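Putative RnfG subunit of electron transport complex (PDB 3DCZ) probably carries FMN in a membrane-bound complex that couples electron transfer to the movement of ions across the membrane. Local coordinates at residues Ile28-Val42 with Tyr74-Val86. Residues are numbered along the deposited sequence; the frame is centred on the assembly and turned at random.
Sequences IKFVLKDPLTGDYLV and YEFVTKDGRNAYV. With ACT (acetate ion), chain D.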
ATOM      1  N   ILE A  28       6.797   3.740   6.496  1.00 14.18           N
ATOM      2  CA  ILE A  28       5.566   4.465   6.765  1.00 15.17           C
ATOM      3  C   ILE A  28       5.720   5.914   6.292  1.00 13.65           C
ATOM      4  O   ILE A  28       4.807   6.477   5.682  1.00 13.47           O
ATOM      5  CB  ILE A  28       5.233   4.398   8.249  1.00 15.58           C
ATOM      6  CG1 ILE A  28       4.909   2.955   8.603  1.00 12.53           C
ATOM      7  CG2 ILE A  28       4.053   5.370   8.618  1.00 14.68           C
ATOM      8  CD1 ILE A  28       4.716   2.698  10.141  1.00 15.03           C
ATOM      9  N   LYS A  29       6.870   6.507   6.553  1.00 13.08           N
ATOM     10  CA  LYS A  29       7.158   7.868   6.062  1.00 14.93           C
ATOM     11  C   LYS A  29       7.090   7.903   4.534  1.00 15.03           C
ATOM     12  O   LYS A  29       6.455   8.800   3.947  1.00 15.09           O
ATOM     13  CB  LYS A  29       8.550   8.331   6.522  1.00 15.30           C
ATOM     14  CG  LYS A  29       8.648   8.660   7.988  1.00 14.94           C
ATOM     15  CD  LYS A  29      10.085   8.978   8.402  1.00 17.24           C
ATOM     16  CE  LYS A  29      10.163   9.411   9.828  1.00 20.09           C
ATOM     17  NZ  LYS A  29      11.549   9.851  10.103  1.00 22.30           N
ATOM     18  N   PHE A  30       7.699   6.910   3.880  1.00 13.78           N
ATOM     19  CA  PHE A  30       7.715   6.898   2.418  1.00 13.98           C
ATOM     20  C   PHE A  30       6.308   6.873   1.822  1.00 12.80           C
ATOM     21  O   PHE A  30       5.992   7.655   0.901  1.00 13.45           O
ATOM     22  CB  PHE A  30       8.484   5.701   1.874  1.00 13.06           C
ATOM     23  CG  PHE A  30       8.449   5.637   0.383  1.00 13.71           C
ATOM     24  CD1 PHE A  30       9.321   6.392  -0.374  1.00 12.96           C
ATOM     25  CD2 PHE A  30       7.519   4.841  -0.279  1.00 13.48           C
ATOM     26  CE1 PHE A  30       9.272   6.359  -1.719  1.00 16.71           C
ATOM     27  CE2 PHE A  30       7.421   4.841  -1.634  1.00 16.60           C
ATOM     28  CZ  PHE A  30       8.344   5.581  -2.378  1.00 15.61           C
ATOM     29  N   VAL A  31       5.436   6.018   2.380  1.00 13.58           N
ATOM     30  CA  VAL A  31       4.102   5.842   1.786  1.00 14.10           C
ATOM     31  C   VAL A  31       3.176   7.023   2.062  1.00 14.88           C
ATOM     32  O   VAL A  31       2.078   7.143   1.472  1.00 14.01           O
ATOM     33  CB  VAL A  31       3.450   4.483   2.186  1.00 14.11           C
ATOM     34  CG1 VAL A  31       4.334   3.294   1.641  1.00 15.05           C
ATOM     35  CG2 VAL A  31       3.235   4.386   3.663  1.00 15.11           C
ATOM     36  N   LEU A  32       3.632   7.899   2.960  1.00 14.49           N
ATOM     37  CA  LEU A  32       2.945   9.155   3.265  1.00 12.48           C
ATOM     38  C   LEU A  32       3.508  10.342   2.492  1.00 14.48           C
ATOM     39  O   LEU A  32       3.113  11.474   2.741  1.00 14.29           O
ATOM     40  CB  LEU A  32       2.896   9.400   4.765  1.00 14.65           C
ATOM     41  CG  LEU A  32       1.877   8.552   5.550  1.00 14.07           C
ATOM     42  CD1 LEU A  32       2.211   8.600   7.048  1.00 15.86           C
ATOM     43  CD2 LEU A  32       0.447   9.025   5.302  1.00 15.40           C
ATOM     44  N   LYS A  33       4.361  10.054   1.513  1.00 14.70           N
ATOM     45  CA  LYS A  33       4.730  11.079   0.519  1.00 14.28           C
ATOM     46  C   LYS A  33       3.813  10.941  -0.686  1.00 13.77           C
ATOM     47  O   LYS A  33       3.468   9.812  -1.142  1.00 13.60           O
ATOM     48  CB  LYS A  33       6.201  10.938   0.107  1.00 13.97           C
ATOM     49  CG  LYS A  33       7.196  11.131   1.272  1.00 15.00           C
ATOM     50  CD  LYS A  33       8.635  11.161   0.769  1.00 20.70           C
ATOM     51  CE  LYS A  33       9.610  11.427   1.886  1.00 33.90           C
ATOM     52  NZ  LYS A  33      11.022  11.296   1.410  1.00 34.39           N
ATOM     53  N   ASP A  34       3.416  12.079  -1.243  1.00 13.65           N
ATOM     54  CA  ASP A  34       2.601  12.107  -2.430  1.00 14.07           C
ATOM     55  C   ASP A  34       3.407  11.587  -3.616  1.00 12.69           C
ATOM     56  O   ASP A  34       4.522  12.078  -3.876  1.00 13.53           O
ATOM     57  CB  ASP A  34       2.155  13.536  -2.643  1.00 15.72           C
ATOM     58  CG  ASP A  34       1.187  13.712  -3.774  1.00 19.63           C
ATOM     59  OD1 ASP A  34       1.422  13.250  -4.892  1.00 18.60           O
ATOM     60  OD2 ASP A  34       0.193  14.433  -3.560  1.00 28.98           O
ATOM     61  N   PRO A  35       2.889  10.568  -4.321  1.00 13.12           N
ATOM     62  CA  PRO A  35       3.689   9.965  -5.390  1.00 13.52           C
ATOM     63  C   PRO A  35       3.814  10.849  -6.643  1.00 13.70           C
ATOM     64  O   PRO A  35       4.649  10.578  -7.510  1.00 15.79           O
ATOM     65  CB  PRO A  35       2.937   8.674  -5.711  1.00 17.71           C
ATOM     66  CG  PRO A  35       1.534   9.014  -5.420  1.00 14.71           C
ATOM     67  CD  PRO A  35       1.572   9.899  -4.208  1.00 15.48           C
ATOM     68  N   LEU A  36       2.965  11.870  -6.737  1.00 13.99           N
ATOM     69  CA  LEU A  36       3.005  12.802  -7.857  1.00 13.09           C
ATOM     70  C   LEU A  36       3.878  14.030  -7.589  1.00 12.39           C
ATOM     71  O   LEU A  36       4.563  14.486  -8.496  1.00 13.29           O
ATOM     72  CB  LEU A  36       1.597  13.228  -8.240  1.00 16.19           C
ATOM     73  CG  LEU A  36       0.621  12.105  -8.626  1.00 19.47           C
ATOM     74  CD1 LEU A  36      -0.676  12.774  -9.160  1.00 25.77           C
ATOM     75  CD2 LEU A  36       1.233  11.169  -9.633  1.00 23.20           C
ATOM     76  N   THR A  37       3.840  14.575  -6.370  1.00 11.80           N
ATOM     77  CA  THR A  37       4.632  15.768  -6.001  1.00 11.59           C
ATOM     78  C   THR A  37       5.948  15.412  -5.302  1.00 11.69           C
ATOM     79  O   THR A  37       6.855  16.226  -5.279  1.00 13.09           O
ATOM     80  CB  THR A  37       3.841  16.693  -5.065  1.00 14.85           C
ATOM     81  OG1 THR A  37       3.760  16.104  -3.764  1.00 14.29           O
ATOM     82  CG2 THR A  37       2.432  16.994  -5.612  1.00 16.95           C
ATOM     83  N   GLY A  38       6.009  14.237  -4.661  1.00 12.79           N
ATOM     84  CA  GLY A  38       7.162  13.825  -3.850  1.00 13.12           C
ATOM     85  C   GLY A  38       7.215  14.402  -2.443  1.00 14.88           C
ATOM     86  O   GLY A  38       8.184  14.180  -1.697  1.00 16.55           O
ATOM     87  N   ASP A  39       6.206  15.186  -2.077  1.00 12.28           N
ATOM     88  CA  ASP A  39       6.215  15.912  -0.821  1.00 13.64           C
ATOM     89  C   ASP A  39       5.468  15.126   0.241  1.00 12.19           C
ATOM     90  O   ASP A  39       4.533  14.388  -0.054  1.00 13.32           O
ATOM     91  CB  ASP A  39       5.536  17.251  -0.974  1.00 12.24           C
ATOM     92  CG  ASP A  39       6.125  18.092  -2.095  1.00 16.21           C
ATOM     93  OD1 ASP A  39       7.344  17.939  -2.379  1.00 15.72           O
ATOM     94  OD2 ASP A  39       5.362  18.887  -2.691  1.00 14.46           O
ATOM     95  N   TYR A  40       5.862  15.304   1.489  1.00 14.32           N
ATOM     96  CA  TYR A  40       5.125  14.702   2.585  1.00 13.34           C
ATOM     97  C   TYR A  40       3.665  15.172   2.646  1.00 13.05           C
ATOM     98  O   TYR A  40       3.404  16.389   2.590  1.00 15.47           O
ATOM     99  CB  TYR A  40       5.792  15.032   3.915  1.00 14.33           C
ATOM    100  CG  TYR A  40       6.924  14.121   4.288  1.00 16.10           C
ATOM    101  CD1 TYR A  40       6.669  12.830   4.694  1.00 16.45           C
ATOM    102  CD2 TYR A  40       8.242  14.561   4.266  1.00 18.38           C
ATOM    103  CE1 TYR A  40       7.686  11.985   5.057  1.00 16.46           C
ATOM    104  CE2 TYR A  40       9.288  13.709   4.624  1.00 20.86           C
ATOM    105  CZ  TYR A  40       8.992  12.408   5.019  1.00 18.53           C
ATOM    106  OH  TYR A  40       9.975  11.506   5.370  1.00 22.38           O
ATOM    107  N   LEU A  41       2.738  14.223   2.786  1.00 12.64           N
ATOM    108  CA  LEU A  41       1.324  14.543   3.029  1.00 14.07           C
ATOM    109  C   LEU A  41       1.064  14.854   4.518  1.00 13.17           C
ATOM    110  O   LEU A  41       0.049  15.461   4.849  1.00 14.29           O
ATOM    111  CB  LEU A  41       0.425  13.372   2.573  1.00 14.07           C
ATOM    112  CG  LEU A  41       0.475  13.058   1.066  1.00 16.67           C
ATOM    113  CD1 LEU A  41      -0.199  11.711   0.782  1.00 19.52           C
ATOM    114  CD2 LEU A  41      -0.169  14.192   0.294  1.00 17.50           C
ATOM    115  N   VAL A  42       1.974  14.393   5.377  1.00 14.86           N
ATOM    116  CA  VAL A  42       1.959  14.610   6.813  1.00 13.22           C
ATOM    117  C   VAL A  42       3.372  14.972   7.228  1.00 15.26           C
ATOM    118  O   VAL A  42       4.322  14.341   6.767  1.00 15.77           O
ATOM    119  CB  VAL A  42       1.527  13.298   7.552  1.00 14.64           C
ATOM    120  CG1 VAL A  42       1.412  13.485   9.085  1.00 16.98           C
ATOM    121  CG2 VAL A  42       0.215  12.775   6.993  1.00 15.30           C
ATOM    122  N   TYR A  74      -2.552   2.476  11.264  1.00 13.00           N
ATOM    123  CA  TYR A  74      -2.115   3.836  11.555  1.00 13.50           C
ATOM    124  C   TYR A  74      -2.986   4.816  10.775  1.00 14.73           C
ATOM    125  O   TYR A  74      -3.176   4.652   9.563  1.00 13.82           O
ATOM    126  CB  TYR A  74      -0.661   4.043  11.125  1.00 14.70           C
ATOM    127  CG  TYR A  74       0.293   3.129  11.841  1.00 14.04           C
ATOM    128  CD1 TYR A  74       0.683   3.374  13.150  1.00 16.81           C
ATOM    129  CD2 TYR A  74       0.806   2.016  11.209  1.00 17.24           C
ATOM    130  CE1 TYR A  74       1.587   2.527  13.810  1.00 14.29           C
ATOM    131  CE2 TYR A  74       1.693   1.158  11.853  1.00 13.99           C
ATOM    132  CZ  TYR A  74       2.094   1.416  13.151  1.00 13.35           C
ATOM    133  OH  TYR A  74       2.973   0.572  13.853  1.00 16.84           O
ATOM    134  N   GLU A  75      -3.503   5.824  11.473  1.00 13.20           N
ATOM    135  CA  GLU A  75      -4.386   6.823  10.895  1.00 13.02           C
ATOM    136  C   GLU A  75      -3.741   8.183  10.862  1.00 14.99           C
ATOM    137  O   GLU A  75      -3.062   8.575  11.823  1.00 12.75           O
ATOM    138  CB  GLU A  75      -5.605   6.970  11.760  1.00 13.07           C
ATOM    139  CG  GLU A  75      -6.430   5.703  11.898  1.00 15.40           C
ATOM    140  CD  GLU A  75      -7.701   5.955  12.672  1.00 19.27           C
ATOM    141  OE1 GLU A  75      -8.673   6.403  12.043  1.00 18.13           O
ATOM    142  OE2 GLU A  75      -7.730   5.754  13.894  1.00 19.09           O
ATOM    143  N   PHE A  76      -3.978   8.900   9.774  1.00 13.29           N
ATOM    144  CA  PHE A  76      -3.410  10.233   9.587  1.00 13.15           C
ATOM    145  C   PHE A  76      -4.447  11.112   8.912  1.00 15.45           C
ATOM    146  O   PHE A  76      -5.435  10.617   8.353  1.00 14.07           O
ATOM    147  CB  PHE A  76      -2.128  10.197   8.734  1.00 13.26           C
ATOM    148  CG  PHE A  76      -1.103   9.228   9.213  1.00 11.95           C
ATOM    149  CD1 PHE A  76      -1.154   7.900   8.811  1.00 13.81           C
ATOM    150  CD2 PHE A  76      -0.104   9.621  10.083  1.00 13.22           C
ATOM    151  CE1 PHE A  76      -0.202   6.977   9.264  1.00 16.07           C
ATOM    152  CE2 PHE A  76       0.839   8.699  10.554  1.00 15.09           C
ATOM    153  CZ  PHE A  76       0.783   7.381  10.140  1.00 13.64           C
ATOM    154  N   VAL A  77      -4.201  12.415   8.997  1.00 14.07           N
ATOM    155  CA  VAL A  77      -4.916  13.430   8.216  1.00 12.52           C
ATOM    156  C   VAL A  77      -3.878  14.173   7.389  1.00 13.34           C
ATOM    157  O   VAL A  77      -2.897  14.719   7.928  1.00 13.76           O
ATOM    158  CB  VAL A  77      -5.704  14.419   9.108  1.00 13.92           C
ATOM    159  CG1 VAL A  77      -6.457  15.445   8.221  1.00 11.49           C
ATOM    160  CG2 VAL A  77      -6.684  13.658  10.007  1.00 14.09           C
ATOM    161  N   THR A  78      -4.086  14.202   6.091  1.00 12.97           N
ATOM    162  CA  THR A  78      -3.115  14.877   5.200  1.00 15.12           C
ATOM    163  C   THR A  78      -3.184  16.396   5.375  1.00 15.89           C
ATOM    164  O   THR A  78      -4.137  16.933   5.973  1.00 14.77           O
ATOM    165  CB  THR A  78      -3.349  14.520   3.729  1.00 16.48           C
ATOM    166  OG1 THR A  78      -4.560  15.142   3.294  1.00 16.37           O
ATOM    167  CG2 THR A  78      -3.377  12.982   3.496  1.00 17.44           C
ATOM    168  N   LYS A  79      -2.180  17.113   4.857  1.00 14.40           N
ATOM    169  CA  LYS A  79      -2.151  18.559   4.999  1.00 16.42           C
ATOM    170  C   LYS A  79      -3.343  19.221   4.326  1.00 15.59           C
ATOM    171  O   LYS A  79      -3.729  20.315   4.724  1.00 18.23           O
ATOM    172  CB  LYS A  79      -0.828  19.141   4.465  1.00 16.53           C
ATOM    173  CG  LYS A  79       0.359  18.821   5.321  1.00 19.59           C
ATOM    174  CD  LYS A  79       1.664  19.084   4.577  1.00 28.31           C
ATOM    175  CE  LYS A  79       2.874  18.674   5.389  1.00 31.91           C
ATOM    176  NZ  LYS A  79       4.116  18.691   4.523  1.00 41.97           N
ATOM    177  N   ASP A  80      -3.929  18.553   3.323  1.00 16.95           N
ATOM    178  CA  ASP A  80      -5.158  19.036   2.691  1.00 20.16           C
ATOM    179  C   ASP A  80      -6.461  18.369   3.187  1.00 20.76           C
ATOM    180  O   ASP A  80      -7.516  18.510   2.579  1.00 21.85           O
ATOM    181  CB  ASP A  80      -5.063  19.013   1.160  1.00 22.59           C
ATOM    182  CG  ASP A  80      -5.001  17.626   0.567  1.00 33.43           C
ATOM    183  OD1 ASP A  80      -5.086  16.613   1.289  1.00 31.49           O
ATOM    184  OD2 ASP A  80      -4.856  17.563  -0.681  1.00 46.29           O
ATOM    185  N   GLY A  81      -6.388  17.713   4.333  1.00 16.00           N
ATOM    186  CA  GLY A  81      -7.570  17.339   5.104  1.00 15.17           C
ATOM    187  C   GLY A  81      -8.200  16.002   4.794  1.00 15.63           C
ATOM    188  O   GLY A  81      -9.319  15.745   5.204  1.00 16.57           O
ATOM    189  N   ARG A  82      -7.470  15.155   4.083  1.00 14.27           N
ATOM    190  CA  ARG A  82      -7.950  13.815   3.724  1.00 15.11           C
ATOM    191  C   ARG A  82      -7.498  12.800   4.759  1.00 16.28           C
ATOM    192  O   ARG A  82      -6.413  12.904   5.309  1.00 15.90           O
ATOM    193  CB  ARG A  82      -7.424  13.410   2.337  1.00 18.19           C
ATOM    194  CG  ARG A  82      -7.830  14.339   1.209  1.00 18.44           C
ATOM    195  CD  ARG A  82      -7.225  13.879  -0.121  1.00 22.02           C
ATOM    196  NE  ARG A  82      -5.771  14.148  -0.160  1.00 30.88           N
ATOM    197  CZ  ARG A  82      -4.878  13.488  -0.907  1.00 36.46           C
ATOM    198  NH1 ARG A  82      -5.234  12.498  -1.724  1.00 37.20           N
ATOM    199  NH2 ARG A  82      -3.598  13.827  -0.834  1.00 39.33           N
ATOM    200  N   ASN A  83      -8.327  11.795   5.005  1.00 16.46           N
ATOM    201  CA  ASN A  83      -7.954  10.714   5.913  1.00 14.44           C
ATOM    202  C   ASN A  83      -7.136   9.674   5.198  1.00 14.96           C
ATOM    203  O   ASN A  83      -7.541   9.137   4.170  1.00 16.25           O
ATOM    204  CB  ASN A  83      -9.200  10.062   6.520  1.00 13.60           C
ATOM    205  CG  ASN A  83      -9.846  10.914   7.594  1.00 17.37           C
ATOM    206  OD1 ASN A  83      -9.419  12.043   7.857  1.00 20.38           O
ATOM    207  ND2 ASN A  83     -10.846  10.370   8.226  1.00 22.62           N
ATOM    208  N   ALA A  84      -5.989   9.374   5.786  1.00 14.89           N
ATOM    209  CA  ALA A  84      -5.037   8.427   5.235  1.00 12.34           C
ATOM    210  C   ALA A  84      -4.884   7.279   6.241  1.00 12.63           C
ATOM    211  O   ALA A  84      -4.997   7.490   7.437  1.00 13.95           O
ATOM    212  CB  ALA A  84      -3.730   9.112   4.966  1.00 14.85           C
ATOM    213  N   TYR A  85      -4.635   6.076   5.717  1.00 13.63           N
ATOM    214  CA  TYR A  85      -4.499   4.866   6.516  1.00 12.31           C
ATOM    215  C   TYR A  85      -3.248   4.168   6.055  1.00 13.07           C
ATOM    216  O   TYR A  85      -3.060   4.013   4.836  1.00 15.60           O
ATOM    217  CB  TYR A  85      -5.733   3.973   6.300  1.00 14.23           C
ATOM    218  CG  TYR A  85      -6.960   4.659   6.815  1.00 12.76           C
ATOM    219  CD1 TYR A  85      -7.297   4.547   8.177  1.00 17.10           C
ATOM    220  CD2 TYR A  85      -7.696   5.506   6.023  1.00 15.85           C
ATOM    221  CE1 TYR A  85      -8.355   5.247   8.701  1.00 16.18           C
ATOM    222  CE2 TYR A  85      -8.784   6.186   6.543  1.00 17.62           C
ATOM    223  CZ  TYR A  85      -9.105   6.054   7.890  1.00 15.28           C
ATOM    224  OH  TYR A  85     -10.152   6.753   8.433  1.00 18.11           O
ATOM    225  N   VAL A  86      -2.397   3.753   6.983  1.00 13.35           N
ATOM    226  CA  VAL A  86      -1.232   2.947   6.648  1.00 13.13           C
ATOM    227  C   VAL A  86      -1.383   1.618   7.350  1.00 14.75           C
ATOM    228  O   VAL A  86      -1.670   1.532   8.533  1.00 15.16           O
ATOM    229  CB  VAL A  86       0.106   3.656   7.022  1.00 14.76           C
ATOM    230  CG1 VAL A  86       1.279   2.714   6.777  1.00 14.84           C
ATOM    231  CG2 VAL A  86       0.241   4.981   6.239  1.00 14.70           C
TER
HETATM  232  C   ACT D   4     -13.026   7.503   6.675  1.00 30.92           C
HETATM  233  O   ACT D   4     -11.859   7.914   6.790  1.00 29.49           O
HETATM  234  OXT ACT D   4     -13.858   8.398   6.401  1.00 38.17           O
HETATM  235  CH3 ACT D   4     -13.400   6.067   6.811  1.00 31.68           C
HETATM  236  O   HOH W   1      -1.757  12.018  -2.567  1.00 29.55           O
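K79 reaches the 28-42 segment twice. Its backbone N donates to L41 O at 2.8 Å, nearly in line with the carbonyl, and its extended side chain brings NZ to a hydrogen bond with Y40 O at 3.1 Å, from above that carbonyl's plane. L41 O also takes a CA-H contact from T78. The turn that presents K79 is braced from within: D80 OD1 accepts from T78 OG1 and, in a salt bridge, from R82 NE at 2.9 Å, OD1 lying close to the guanidinium plane. This bond helps to orient the guanidinium, whose NH2 has L41 CD2 near its edge, 3.6 Å away. T78-G81 is a type I beta turn joining antiparallel neighbours 67-77 and 83-90 in the five-stranded sheet of this FMN-binding family; the end of helix 22-31 and the loop after it lie over one face of this hairpin. There L32 CD1 sits over the F76 ring, 3.5 Å from its centroid, a CH-pi contact: CG is anti to the carbonyl carbon (chi1 -75°) and CD1 anti to CA (chi2 164°), which carries the methyl onto the ring. I28 CG2 and V42 CG2 flank F76 at CZ and CB. An alanine here would probably leave L32 CD1 without its ring face and I28 CG2 without CZ. V86 packs its two methyls against I28, V31 and L32, while I28 CD1 makes an off-centre CH-pi contact with Y74, whose hydroxyl bonds G55 O.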